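Local coordinates for protein SPD1 nuclease (Streptococcus pyogenes, PDB 2XGR) that probably hydrolyses DNA outside the cell as a prophage-encoded, metal-dependent endonuclease of the His-Me finger clan, at residues Ala41-Lys46 / Leu210-Leu215; Ser76-Gln81 / Leu179-Thr184; Glu198-Gly203 / Asn225-Val230. One frame throughout, in Å; residues are numbered along the deposited sequence.

Contact 1: Ala41-Lys46 / Leu210-Leu215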
loop_
_atom_site.group_PDB
_atom_site.type_symbol
_atom_site.label_atom_id
_atom_site.label_comp_id
_atom_site.label_asym_id
_atom_site.label_seq_id
_atom_site.Cartn_x
_atom_site.Cartn_y
_atom_site.Cartn_z
ATOM N N ALA A 41 -6.382 -13.795 11.356
ATOM C CA ALA A 41 -6.173 -14.939 12.214
ATOM C C ALA A 41 -4.864 -14.738 12.966
ATOM O O ALA A 41 -3.830 -14.290 12.387
ATOM C CB ALA A 41 -6.158 -16.219 11.315
ATOM N N ASN A 42 -4.837 -15.073 14.260
ATOM C CA ASN A 42 -3.548 -15.022 14.952
ATOM C C ASN A 42 -2.616 -16.147 14.520
ATOM O O ASN A 42 -2.942 -17.303 14.697
ATOM C CB ASN A 42 -3.733 -15.066 16.487
ATOM C CG ASN A 42 -2.517 -14.528 17.252
ATOM O OD1 ASN A 42 -1.361 -14.569 16.796
ATOM N ND2 ASN A 42 -2.796 -13.946 18.432
ATOM N N THR A 43 -1.433 -15.817 14.025
ATOM C CA THR A 43 -0.472 -16.860 13.670
ATOM C C THR A 43 0.261 -17.427 14.906
ATOM O O THR A 43 0.941 -18.459 14.815
ATOM C CB THR A 43 0.579 -16.346 12.720
ATOM O OG1 THR A 43 1.389 -15.402 13.416
ATOM C CG2 THR A 43 -0.087 -15.694 11.490
ATOM N N HIS A 44 0.241 -16.675 15.989
ATOM C CA HIS A 44 1.126 -16.938 17.144
ATOM C C HIS A 44 2.618 -16.915 16.856
ATOM O O HIS A 44 3.398 -17.378 17.673
ATOM C CB HIS A 44 0.694 -18.256 17.864
ATOM C CG HIS A 44 -0.746 -18.263 18.228
ATOM N ND1 HIS A 44 -1.269 -17.469 19.223
ATOM C CD2 HIS A 44 -1.795 -18.907 17.675
ATOM C CE1 HIS A 44 -2.586 -17.608 19.249
ATOM N NE2 HIS A 44 -2.927 -18.492 18.334
ATOM N N TYR A 45 3.056 -16.333 15.729
ATOM C CA TYR A 45 4.480 -16.017 15.552
ATOM C C TYR A 45 4.792 -14.651 16.154
ATOM O O TYR A 45 4.028 -13.720 15.933
ATOM C CB TYR A 45 4.797 -15.895 14.071
ATOM C CG TYR A 45 4.770 -17.182 13.306
ATOM C CD1 TYR A 45 5.591 -18.256 13.714
ATOM C CD2 TYR A 45 4.014 -17.314 12.142
ATOM C CE1 TYR A 45 5.617 -19.457 13.002
ATOM C CE2 TYR A 45 4.014 -18.527 11.420
ATOM C CZ TYR A 45 4.841 -19.582 11.852
ATOM O OH TYR A 45 4.890 -20.774 11.146
ATOM N N LYS A 46 5.917 -14.508 16.869
ATOM C CA LYS A 46 6.354 -13.170 17.264
ATOM C C LYS A 46 6.735 -12.444 15.977
ATOM O O LYS A 46 7.203 -13.058 15.032
ATOM C CB LYS A 46 7.563 -13.205 18.201
ATOM C CG LYS A 46 7.233 -13.681 19.616
ATOM C CD LYS A 46 6.257 -12.716 20.347
ATOM C CE LYS A 46 5.475 -13.503 21.468
ATOM N NZ LYS A 46 4.792 -12.629 22.479
ATOM N N LEU A 210 2.065 -11.857 15.144
ATOM C CA LEU A 210 1.577 -11.522 13.792
ATOM C C LEU A 210 0.162 -11.989 13.603
ATOM O O LEU A 210 -0.183 -13.173 13.910
ATOM C CB LEU A 210 2.490 -12.130 12.751
ATOM C CG LEU A 210 3.900 -11.589 12.815
ATOM C CD1 LEU A 210 4.773 -12.186 11.698
ATOM C CD2 LEU A 210 3.836 -10.002 12.731
ATOM N N LEU A 211 -0.653 -11.127 12.969
ATOM C CA LEU A 211 -1.989 -11.476 12.617
ATOM C C LEU A 211 -2.124 -11.467 11.083
ATOM O O LEU A 211 -1.900 -10.431 10.476
ATOM C CB LEU A 211 -2.965 -10.438 13.187
ATOM C CG LEU A 211 -2.727 -10.089 14.678
ATOM C CD1 LEU A 211 -3.651 -8.944 15.186
ATOM C CD2 LEU A 211 -2.905 -11.334 15.596
ATOM N N THR A 212 -2.476 -12.587 10.482
ATOM C CA THR A 212 -2.605 -12.605 9.016
ATOM C C THR A 212 -3.914 -11.974 8.663
ATOM O O THR A 212 -4.940 -12.405 9.119
ATOM C CB THR A 212 -2.520 -14.023 8.398
ATOM O OG1 THR A 212 -1.305 -14.560 8.776
ATOM C CG2 THR A 212 -2.446 -13.909 6.893
ATOM N N ILE A 213 -3.864 -10.917 7.820
ATOM C CA ILE A 213 -5.078 -10.168 7.506
ATOM C C ILE A 213 -5.602 -10.610 6.129
ATOM O O ILE A 213 -4.832 -10.688 5.175
ATOM C CB ILE A 213 -4.743 -8.655 7.434
ATOM C CG1 ILE A 213 -4.440 -8.113 8.838
ATOM C CG2 ILE A 213 -6.025 -7.887 6.856
ATOM C CD1 ILE A 213 -3.739 -6.700 8.937
ATOM N N ARG A 214 -6.907 -10.906 6.032
ATOM C CA ARG A 214 -7.497 -11.329 4.755
ATOM C C ARG A 214 -8.456 -10.276 4.262
ATOM O O ARG A 214 -9.319 -9.832 4.992
ATOM C CB ARG A 214 -8.289 -12.668 4.949
ATOM C CG ARG A 214 -7.442 -13.729 5.713
ATOM C CD ARG A 214 -6.893 -14.920 4.923
ATOM N NE ARG A 214 -6.374 -15.887 5.911
ATOM C CZ ARG A 214 -5.121 -16.340 5.967
ATOM N NH1 ARG A 214 -4.250 -16.017 5.017
ATOM N NH2 ARG A 214 -4.747 -17.148 6.968
ATOM N N LEU A 215 -8.145 -9.761 3.087
ATOM C CA LEU A 215 -8.971 -8.738 2.464
ATOM C C LEU A 215 -9.894 -9.262 1.368
ATOM O O LEU A 215 -10.616 -8.454 0.751
ATOM C CB LEU A 215 -8.078 -7.629 1.908
ATOM C CG LEU A 215 -7.088 -7.056 2.945
ATOM C CD1 LEU A 215 -6.317 -5.857 2.291
ATOM C CD2 LEU A 215 -7.840 -6.606 4.176
#
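Two first torsions set up the side-chain half of this strand pairing with Leu-210 and Leu-211. In Thr-43, chi1 of 68° puts OG1 between the backbone N and the carbonyl carbon, where the hydroxyl turns to Leu-210; in Asn-42, chi1 of -160° swings CG anti to the backbone N and lays the amide against Leu-211. Thr-43 OG1 donates to Leu-210 O at 2.8 Å, tilted out of the carbonyl plane, while Thr-43 N reaches that same oxygen almost head-on at 2.9 Å. One carbonyl is thus gripped by backbone and side chain of a single residue. The hydroxyl also accepts from Tyr-45 N, forming an ST turn. Asn-42 OD1 closes an Asx turn over the same corner by taking His-44 N from above its carbonyl plane, and the amide carbon CG rests 3.6 Å from CD2 of Leu-211.

Regular antiparallel pairing holds at Ala-41 and Thr-212, joined by two backbone bonds, and at the non-hydrogen-bonded pair Asn-42 and Leu-211. Beyond Thr-43 the first strand swings out through His-44, whose phi is positive at 59°, and returns at Tyr-45, whose O accepts Leu-210 N at 2.8 Å. Across the face carrying Ala-41 and Thr-212, the methyl CG2 of Thr-43 meets OG1 of Thr-212 at 3.2 Å, the two side chains nearly perpendicular; that hydroxyl is hydrogen-bonded to Gly-226 O. Helix 160-173 packs under Leu-211 and Ile-213 through Trp-170.

The chemistry is therefore that of a partly exposed sheet edge: the backbone bonds of Leu-210 continue on both sides of the excursion, and Asn-42 and Thr-43 bind the N-H groups of His-44 and Tyr-45 that it turns away from Leu-210. Hydrogen bonds thus fix the kink while Leu-210 stays buried.

Contact 2: Ser76-Gln81 / Leu179-Thr184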
loop_
_atom_site.group_PDB
_atom_site.type_symbol
_atom_site.label_atom_id
_atom_site.label_comp_id
_atom_site.label_asym_id
_atom_site.label_seq_id
_atom_site.Cartn_x
_atom_site.Cartn_y
_atom_site.Cartn_z
ATOM N N SER A 76 7.849 2.624 0.666
ATOM C CA SER A 76 7.347 3.402 1.798
ATOM C C SER A 76 6.739 2.356 2.786
ATOM O O SER A 76 6.060 1.402 2.364
ATOM C CB SER A 76 6.237 4.306 1.264
ATOM O OG SER A 76 5.695 5.031 2.375
ATOM N N HIS A 77 7.082 2.452 4.076
ATOM C CA HIS A 77 6.810 1.383 5.044
ATOM C C HIS A 77 6.263 2.019 6.316
ATOM O O HIS A 77 6.904 2.925 6.900
ATOM C CB HIS A 77 8.087 0.628 5.351
ATOM C CG HIS A 77 7.891 -0.781 5.877
ATOM N ND1 HIS A 77 6.770 -1.242 6.534
ATOM C CD2 HIS A 77 8.800 -1.799 5.919
ATOM C CE1 HIS A 77 6.956 -2.535 6.868
ATOM N NE2 HIS A 77 8.200 -2.863 6.536
ATOM N N ILE A 78 5.032 1.655 6.699
ATOM C CA ILE A 78 4.435 2.270 7.892
ATOM C C ILE A 78 4.075 1.204 8.919
ATOM O O ILE A 78 3.785 0.034 8.575
ATOM C CB ILE A 78 3.205 3.121 7.447
ATOM C CG1 ILE A 78 2.731 4.099 8.557
ATOM C CG2 ILE A 78 2.020 2.224 6.929
ATOM C CD1 ILE A 78 1.703 5.169 7.978
ATOM N N GLN A 79 4.050 1.607 10.181
ATOM C CA GLN A 79 3.483 0.712 11.189
ATOM C C GLN A 79 2.634 1.624 12.090
ATOM O O GLN A 79 3.146 2.629 12.618
ATOM C CB GLN A 79 4.621 -0.042 11.908
ATOM C CG GLN A 79 4.041 -1.163 12.791
ATOM C CD GLN A 79 5.103 -1.954 13.470
ATOM O OE1 GLN A 79 5.261 -1.833 14.699
ATOM N NE2 GLN A 79 5.873 -2.749 12.691
ATOM N N LEU A 80 1.315 1.388 12.108
ATOM C CA LEU A 80 0.424 2.392 12.760
ATOM C C LEU A 80 -0.779 1.724 13.391
ATOM O O LEU A 80 -1.127 0.559 13.027
ATOM C CB LEU A 80 -0.013 3.501 11.730
ATOM C CG LEU A 80 -1.193 3.117 10.798
ATOM C CD1 LEU A 80 -1.873 4.357 10.178
ATOM C CD2 LEU A 80 -0.685 2.090 9.633
ATOM N N GLN A 81 -1.446 2.474 14.280
ATOM C CA GLN A 81 -2.837 2.184 14.668
ATOM C C GLN A 81 -3.814 3.152 14.056
ATOM O O GLN A 81 -3.461 4.221 13.564
ATOM C CB GLN A 81 -2.973 2.231 16.225
ATOM C CG GLN A 81 -1.956 1.310 16.949
ATOM C CD GLN A 81 -2.124 1.483 18.464
ATOM O OE1 GLN A 81 -1.982 2.586 18.955
ATOM N NE2 GLN A 81 -2.396 0.414 19.175
ATOM N N LEU A 179 -1.111 -2.137 12.200
ATOM C CA LEU A 179 -0.907 -2.593 10.814
ATOM C C LEU A 179 0.524 -2.285 10.436
ATOM O O LEU A 179 0.991 -1.123 10.599
ATOM C CB LEU A 179 -1.862 -1.799 9.932
ATOM C CG LEU A 179 -1.577 -1.963 8.405
ATOM C CD1 LEU A 179 -1.748 -3.470 7.939
ATOM C CD2 LEU A 179 -2.494 -1.004 7.577
ATOM N N ASP A 180 1.237 -3.285 9.905
ATOM C CA ASP A 180 2.540 -3.018 9.316
ATOM C C ASP A 180 2.284 -3.143 7.823
ATOM O O ASP A 180 1.840 -4.197 7.320
ATOM C CB ASP A 180 3.574 -4.074 9.812
ATOM C CG ASP A 180 4.955 -3.875 9.194
ATOM O OD1 ASP A 180 5.109 -4.104 7.993
ATOM O OD2 ASP A 180 5.862 -3.400 9.939
ATOM N N TYR A 181 2.629 -2.096 7.063
ATOM C CA TYR A 181 2.232 -2.068 5.683
ATOM C C TYR A 181 3.357 -1.428 4.854
ATOM O O TYR A 181 3.779 -0.296 5.121
ATOM C CB TYR A 181 0.919 -1.211 5.592
ATOM C CG TYR A 181 0.389 -0.889 4.195
ATOM C CD1 TYR A 181 0.329 -1.865 3.162
ATOM C CD2 TYR A 181 -0.035 0.394 3.878
ATOM C CE1 TYR A 181 -0.184 -1.532 1.878
ATOM C CE2 TYR A 181 -0.530 0.744 2.582
ATOM C CZ TYR A 181 -0.607 -0.247 1.608
ATOM O OH TYR A 181 -1.140 0.091 0.391
ATOM N N LYS A 182 3.847 -2.170 3.852
ATOM C CA LYS A 182 4.974 -1.696 3.042
ATOM C C LYS A 182 4.510 -1.702 1.596
ATOM O O LYS A 182 3.898 -2.691 1.147
ATOM C CB LYS A 182 6.165 -2.664 3.224
ATOM C CG LYS A 182 7.409 -2.081 2.508
ATOM C CD LYS A 182 8.601 -3.100 2.569
ATOM C CE LYS A 182 9.843 -2.483 1.932
ATOM N NZ LYS A 182 10.917 -3.553 2.034
ATOM N N VAL A 183 4.766 -0.602 0.883
ATOM C CA VAL A 183 4.427 -0.508 -0.537
ATOM C C VAL A 183 5.732 -0.291 -1.308
ATOM O O VAL A 183 6.495 0.651 -1.059
ATOM C CB VAL A 183 3.400 0.649 -0.791
ATOM C CG1 VAL A 183 3.075 0.726 -2.320
ATOM C CG2 VAL A 183 2.116 0.373 0.079
ATOM N N THR A 184 6.006 -1.216 -2.220
ATOM C CA THR A 184 7.312 -1.186 -2.997
ATOM C C THR A 184 7.066 -1.167 -4.495
ATOM O O THR A 184 6.423 -2.116 -5.039
ATOM C CB THR A 184 8.159 -2.459 -2.661
ATOM O OG1 THR A 184 8.309 -2.643 -1.244
ATOM C CG2 THR A 184 9.522 -2.444 -3.386
#
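The pairing of Ser-76 to Leu-80 with Leu-179 to Val-183 belongs to the large antiparallel sheet that forms the core of this nuclease. The short strand axes run at 171° and five residue pairs face each other. Ser-76 with Val-183, Ile-78 with Tyr-181 and Leu-80 with Leu-179 each exchange two backbone hydrogen bonds, for instance Ile-78 N to Tyr-181 O at 2.8 Å. Between them, the non-hydrogen-bonded pairs bring alpha carbons close to carbonyls, and Gln-79 CA lies 3.2 Å from Leu-179 O.

On the face of His-77 and Gln-79 the contact is largely polar. The extended side chain of Lys-182 runs over one face of the His-77 imidazole: CB sits 3.6 Å from the ring centroid, almost on the normal, in a CH-pi contact, and CG and CD continue toward CD2. NE2 of that histidine is hydrogen-bonded to Lys-52 O. Next to it, Gln-79, with CG anti to the backbone N (chi1 -170°), stretches its amide to Asp-180. NE2 gives OD2 a bond of 2.8 Å that lies in the amide plane and uses the anti lone pair of the carboxylate. Both groups are buried, and both are tied further to the backbone of Leu-54, OD2 by its N and NE2 by its O, which fixes their rotation.

The other face is mainly apolar. Ile-78 CG2 meets Tyr-181 CB at 3.8 Å, and Leu-80 lies alongside Leu-179, both pointing the same way, with CD2 of the former 4.1 Å from CB of the latter. Here helix 160-173 covers Leu-80 and Leu-179 and supplies Glu-164 to the Tyr-181 hydroxyl, while strand 61-64 flanks 76-80 and strand 196-204 flanks 178-186.

Contact 3: Glu198-Gly203 / Asn225-Val230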
loop_
_atom_site.group_PDB
_atom_site.type_symbol
_atom_site.label_atom_id
_atom_site.label_comp_id
_atom_site.label_asym_id
_atom_site.label_seq_id
_atom_site.Cartn_x
_atom_site.Cartn_y
_atom_site.Cartn_z
ATOM N N GLU A 198 4.067 -3.584 -5.197
ATOM C CA GLU A 198 3.885 -4.678 -4.242
ATOM C C GLU A 198 3.318 -4.110 -2.939
ATOM O O GLU A 198 3.986 -3.255 -2.334
ATOM C CB GLU A 198 5.268 -5.255 -3.897
ATOM C CG GLU A 198 5.201 -6.405 -2.948
ATOM C CD GLU A 198 6.555 -6.831 -2.382
ATOM O OE1 GLU A 198 7.115 -7.797 -2.950
ATOM O OE2 GLU A 198 7.024 -6.280 -1.340
ATOM N N LEU A 199 2.130 -4.574 -2.494
ATOM C CA LEU A 199 1.598 -4.211 -1.225
ATOM C C LEU A 199 1.852 -5.359 -0.270
ATOM O O LEU A 199 1.435 -6.473 -0.545
ATOM C CB LEU A 199 0.032 -4.070 -1.346
ATOM C CG LEU A 199 -0.461 -2.812 -2.097
ATOM C CD1 LEU A 199 -0.194 -2.919 -3.633
ATOM C CD2 LEU A 199 -1.976 -2.648 -1.850
ATOM N N GLN A 200 2.405 -5.076 0.914
ATOM C CA GLN A 200 2.760 -6.132 1.885
ATOM C C GLN A 200 2.168 -5.756 3.244
ATOM O O GLN A 200 2.390 -4.640 3.739
ATOM C CB GLN A 200 4.309 -6.190 2.066
ATOM C CG GLN A 200 4.735 -7.254 3.046
ATOM C CD GLN A 200 6.180 -7.076 3.373
ATOM O OE1 GLN A 200 7.046 -7.454 2.571
ATOM N NE2 GLN A 200 6.464 -6.334 4.473
ATOM N N TYR A 201 1.351 -6.625 3.824
ATOM C CA TYR A 201 0.709 -6.217 5.061
ATOM C C TYR A 201 0.523 -7.370 6.033
ATOM O O TYR A 201 0.349 -8.547 5.634
ATOM C CB TYR A 201 -0.682 -5.526 4.797
ATOM C CG TYR A 201 -1.567 -6.284 3.835
ATOM C CD1 TYR A 201 -2.403 -7.314 4.274
ATOM C CD2 TYR A 201 -1.555 -5.967 2.460
ATOM C CE1 TYR A 201 -3.292 -7.972 3.353
ATOM C CE2 TYR A 201 -2.439 -6.667 1.563
ATOM C CZ TYR A 201 -3.312 -7.618 2.047
ATOM O OH TYR A 201 -4.135 -8.263 1.132
ATOM N N VAL A 202 0.567 -7.019 7.313
ATOM C CA VAL A 202 0.287 -8.008 8.376
ATOM C C VAL A 202 -0.125 -7.192 9.585
ATOM O O VAL A 202 0.245 -5.989 9.669
ATOM C CB VAL A 202 1.488 -8.856 8.671
ATOM C CG1 VAL A 202 2.633 -7.971 9.293
ATOM C CG2 VAL A 202 1.153 -10.083 9.656
ATOM N N GLY A 203 -0.900 -7.795 10.492
ATOM C CA GLY A 203 -1.301 -7.072 11.726
ATOM C C GLY A 203 -0.369 -7.509 12.868
ATOM O O GLY A 203 0.340 -8.535 12.764
ATOM N N ASN A 225 5.333 -16.865 7.300
ATOM C CA ASN A 225 5.056 -16.229 8.609
ATOM C C ASN A 225 3.713 -15.544 8.654
ATOM O O ASN A 225 3.397 -14.838 9.607
ATOM C CB ASN A 225 6.154 -15.226 8.941
ATOM C CG ASN A 225 7.499 -15.863 9.004
ATOM O OD1 ASN A 225 7.682 -16.913 9.666
ATOM N ND2 ASN A 225 8.459 -15.242 8.363
ATOM N N GLY A 226 2.898 -15.747 7.614
ATOM C CA GLY A 226 1.626 -15.120 7.633
ATOM C C GLY A 226 1.548 -13.673 7.107
ATOM O O GLY A 226 0.500 -13.061 7.232
ATOM N N VAL A 227 2.643 -13.188 6.528
ATOM C CA VAL A 227 2.688 -11.816 5.955
ATOM C C VAL A 227 2.136 -11.931 4.528
ATOM O O VAL A 227 2.512 -12.836 3.781
ATOM C CB VAL A 227 4.140 -11.351 5.916
ATOM C CG1 VAL A 227 4.248 -9.910 5.216
ATOM C CG2 VAL A 227 4.652 -11.329 7.369
ATOM N N THR A 228 1.224 -11.019 4.151
ATOM C CA THR A 228 0.529 -11.089 2.847
ATOM C C THR A 228 1.106 -10.095 1.875
ATOM O O THR A 228 1.461 -9.002 2.289
ATOM C CB THR A 228 -0.947 -10.763 3.027
ATOM O OG1 THR A 228 -1.535 -11.733 3.892
ATOM C CG2 THR A 228 -1.749 -10.870 1.704
ATOM N N THR A 229 1.327 -10.543 0.641
ATOM C CA THR A 229 1.796 -9.647 -0.411
ATOM C C THR A 229 0.826 -9.725 -1.574
ATOM O O THR A 229 0.425 -10.814 -1.971
ATOM C CB THR A 229 3.196 -10.080 -0.870
ATOM O OG1 THR A 229 4.081 -10.111 0.265
ATOM C CG2 THR A 229 3.811 -9.089 -1.955
ATOM N N VAL A 230 0.510 -8.562 -2.147
ATOM C CA VAL A 230 -0.368 -8.446 -3.323
ATOM C C VAL A 230 0.460 -7.709 -4.373
ATOM O O VAL A 230 1.081 -6.658 -4.050
ATOM C CB VAL A 230 -1.633 -7.584 -2.921
ATOM C CG1 VAL A 230 -2.340 -7.223 -4.212
ATOM C CG2 VAL A 230 -2.528 -8.445 -2.037
HETATM O O HOH W 1 6.468 -9.216 0.577
HETATM O O HOH W 2 -1.115 -10.742 6.520
#
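Tyr-201 leans over Thr-228 across a hydrogen-bonded antiparallel pair. From CB its ring is carried, at a chi1 of 48°, toward the opposing strand. CD1 and CE1 pass above Thr-228 CB, with CE1 to CB at 3.7 Å, so that the threonine makes a CH-pi contact with one ring face. CZ then meets Thr-228 CG2 at 3.6 Å, CE2 approaches Val-230 CG2, and the tip OH reaches that same valine methyl at 3.6 Å while hydrogen-bonding to Glu-220. The tyrosine thereby spans two residues of the facing strand.

Under the ring, Tyr-201 N bonds to Thr-228 O at 2.8 Å and Thr-228 N answers to Tyr-201 O. A water donates to that carbonyl and to Gly-226 O and accepts from Thr-228 OG1, filling in where regular pairing stops. On the other face, Gln-200 lays CG 3.5 Å from Val-227 CG1; its OE1 takes a hydrogen bond from a second water, which also bonds to Thr-229 OG1, and its NE2 is held by Lys-52 O.

Helix 160-173 packs on the tyrosine face through Leu-167 and Tyr-163. The chain enters its second strand through Gly-226, at positive phi. The pairing is one arm of a branched antiparallel sheet, in which strand 196-204 takes 228-233 and 209-214 as successive partners along one edge.

The first strand, 39-46, waits until 210-215 for its partner, so contact 1 closes a loop of more than 160 residues that holds most of the fold, including helix 160-173. Contact 2 is formed wholly within that loop, joining 76-81 to 179-184. The chain then turns back into 198-203, which hydrogen-bonds to the strand of contact 2 and opens contact 3. Contact 3 closes at 225-230, beyond 210-215, so it crosses contact 1 but follows contact 2 in series. A bond from Leu-211 N to Gly-203 O joins the neighbouring strands 209-214 and 196-204, and with them contacts 1 and 3. All three belong to one sheet, from N-terminal edge to core.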